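Local coordinates for uncharacterized protein (PDB 4WWM) that is a ubiquitin-related modifier, Urm1, linked to the proteasome pathway in Sulfolobus and probably attached to target proteins through isopeptide bonds, at residues P2-K7 with I74-I79. Numbering follows the deposited sequence.
With SO4 (sulfate ion), chain C.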
loop_
_atom_site.group_PDB
_atom_site.type_symbol
_atom_site.label_atom_id
_atom_site.label_comp_id
_atom_site.label_asym_id
_atom_site.label_seq_id
_atom_site.Cartn_x
_atom_site.Cartn_y
_atom_site.Cartn_z
ATOM N N PRO A 2 -11.068 -0.399 0.532
ATOM C CA PRO A 2 -10.176 -0.639 1.671
ATOM C C PRO A 2 -9.503 0.621 2.205
ATOM O O PRO A 2 -9.421 1.646 1.526
ATOM C CB PRO A 2 -9.130 -1.613 1.108
ATOM C CG PRO A 2 -9.338 -1.636 -0.368
ATOM C CD PRO A 2 -10.772 -1.301 -0.591
ATOM N N LYS A 3 -9.029 0.518 3.441
ATOM C CA LYS A 3 -8.354 1.610 4.122
ATOM C C LYS A 3 -6.846 1.408 4.045
ATOM O O LYS A 3 -6.345 0.329 4.370
ATOM C CB LYS A 3 -8.814 1.686 5.578
ATOM C CG LYS A 3 -8.252 2.857 6.368
ATOM C CD LYS A 3 -8.762 2.837 7.802
ATOM C CE LYS A 3 -8.194 3.977 8.623
ATOM N NZ LYS A 3 -8.673 3.914 10.032
ATOM N N VAL A 4 -6.137 2.442 3.597
ATOM C CA VAL A 4 -4.679 2.424 3.534
ATOM C C VAL A 4 -4.095 3.284 4.649
ATOM O O VAL A 4 -4.471 4.448 4.802
ATOM C CB VAL A 4 -4.165 2.935 2.173
ATOM C CG1 VAL A 4 -2.637 2.953 2.135
ATOM C CG2 VAL A 4 -4.703 2.072 1.048
ATOM N N ILE A 5 -3.188 2.700 5.426
ATOM C CA ILE A 5 -2.490 3.419 6.485
ATOM C C ILE A 5 -0.993 3.471 6.187
ATOM O O ILE A 5 -0.358 2.438 5.979
ATOM C CB ILE A 5 -2.717 2.764 7.861
ATOM C CG1 ILE A 5 -4.218 2.699 8.173
ATOM C CG2 ILE A 5 -1.974 3.540 8.945
ATOM C CD1 ILE A 5 -4.560 2.056 9.518
ATOM N N LEU A 6 -0.434 4.679 6.174
ATOM C CA LEU A 6 0.996 4.862 5.952
ATOM C C LEU A 6 1.722 4.919 7.287
ATOM O O LEU A 6 1.188 5.438 8.268
ATOM C CB LEU A 6 1.262 6.137 5.145
ATOM C CG LEU A 6 0.613 6.218 3.761
ATOM C CD1 LEU A 6 0.922 7.555 3.116
ATOM C CD2 LEU A 6 1.076 5.092 2.860
ATOM N N LYS A 7 2.936 4.375 7.317
ATOM C CA LYS A 7 3.760 4.371 8.523
ATOM C C LYS A 7 5.126 4.993 8.253
ATOM O O LYS A 7 5.586 5.038 7.110
ATOM C CB LYS A 7 3.944 2.945 9.049
ATOM C CG LYS A 7 2.670 2.282 9.551
ATOM C CD LYS A 7 2.201 2.890 10.861
ATOM C CE LYS A 7 0.852 2.331 11.277
ATOM N NZ LYS A 7 0.270 3.085 12.421
ATOM N N ILE A 74 -5.018 -1.868 4.964
ATOM C CA ILE A 74 -3.728 -2.037 4.308
ATOM C C ILE A 74 -2.694 -1.099 4.920
ATOM O O ILE A 74 -2.813 0.116 4.804
ATOM C CB ILE A 74 -3.834 -1.762 2.795
ATOM C CG1 ILE A 74 -4.868 -2.697 2.161
ATOM C CG2 ILE A 74 -2.474 -1.933 2.129
ATOM C CD1 ILE A 74 -5.235 -2.336 0.735
ATOM N N GLU A 75 -1.675 -1.663 5.561
ATOM C CA GLU A 75 -0.610 -0.858 6.155
ATOM C C GLU A 75 0.629 -0.913 5.280
ATOM O O GLU A 75 1.114 -1.996 4.957
ATOM C CB GLU A 75 -0.269 -1.347 7.565
ATOM C CG GLU A 75 -1.407 -1.241 8.560
ATOM C CD GLU A 75 -1.038 -1.812 9.912
ATOM O OE1 GLU A 75 -0.047 -1.339 10.505
ATOM O OE2 GLU A 75 -1.732 -2.740 10.377
ATOM N N ILE A 76 1.135 0.256 4.895
ATOM C CA ILE A 76 2.359 0.339 4.108
ATOM C C ILE A 76 3.476 0.837 5.018
ATOM O O ILE A 76 3.435 1.964 5.518
ATOM C CB ILE A 76 2.193 1.255 2.883
ATOM C CG1 ILE A 76 0.954 0.836 2.085
ATOM C CG2 ILE A 76 3.433 1.182 1.999
ATOM C CD1 ILE A 76 0.622 1.751 0.934
ATOM N N ILE A 77 4.466 -0.025 5.231
ATOM C CA ILE A 77 5.487 0.182 6.250
ATOM C C ILE A 77 6.892 0.180 5.654
ATOM O O ILE A 77 7.315 -0.819 5.067
ATOM C CB ILE A 77 5.416 -0.916 7.332
ATOM C CG1 ILE A 77 3.997 -1.006 7.902
ATOM C CG2 ILE A 77 6.430 -0.642 8.439
ATOM C CD1 ILE A 77 3.773 -2.189 8.822
ATOM N N PRO A 78 7.631 1.291 5.810
ATOM C CA PRO A 78 9.027 1.273 5.368
ATOM C C PRO A 78 9.958 0.661 6.420
ATOM O O PRO A 78 9.725 0.847 7.615
ATOM C CB PRO A 78 9.340 2.751 5.147
ATOM C CG PRO A 78 8.482 3.452 6.134
ATOM C CD PRO A 78 7.223 2.632 6.271
ATOM N N ILE A 79 10.978 -0.069 5.976
ATOM C CA ILE A 79 11.974 -0.643 6.881
ATOM C C ILE A 79 13.389 -0.362 6.388
ATOM O O ILE A 79 13.595 -0.061 5.213
ATOM C CB ILE A 79 11.797 -2.165 7.031
ATOM C CG1 ILE A 79 11.843 -2.844 5.660
ATOM C CG2 ILE A 79 10.486 -2.475 7.725
ATOM C CD1 ILE A 79 12.073 -4.327 5.728
HETATM S S SO4 C . -12.314 5.913 9.865
HETATM O O1 SO4 C . -12.830 4.652 10.391
HETATM O O2 SO4 C . -10.955 5.710 9.371
HETATM O O3 SO4 C . -12.302 6.914 10.928
HETATM O O4 SO4 C . -13.169 6.372 8.774
#
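I74 opens the parallel pairing of strands 3-6 and 73-78: its N donates to K3 O in an almost straight bond of 2.6 Å. Its O accepts I5 N at 2.7 Å. The same carbonyl oxygen also takes a CA-H...O contact from V4. I74 CD1 also reaches P2 CB, an apolar contact. K3 itself gives only its backbone to the partner strand; with CG anti to its N (chi1 -176°) and the chain fully extended, its NZ runs outward to O2 of a sulfate, probably from the crystallisation liquor, at 3.0 Å, and to E18 in a salt bridge. A methionine here would probably leave the E18 carboxylate without the charge of this lysine and the sulfate without its N-H donor. E75 turns to the other face beside I5; its OE1 comes 3.9 Å from K7 CE, though K7 NZ stays too far for a salt bridge. I76 N bonds I5 O, and its CD1 touches both V4 CG1 (3.7 Å) and L6 CD2 (3.9 Å), the I76 and L6 side chains lying side by side and pointing the same way. I76 O receives K7 N in a more bent bond (140°). I77 CG1 lies alongside K7 CG, and P78 CD rests on K7 O. These two strands form the parallel centre of a ubiquitin-like mixed sheet, flanked by antiparallel strands 18-20 and 51-55, with helix 10-14 packing on L6 and I76 through I11, F14 and L10.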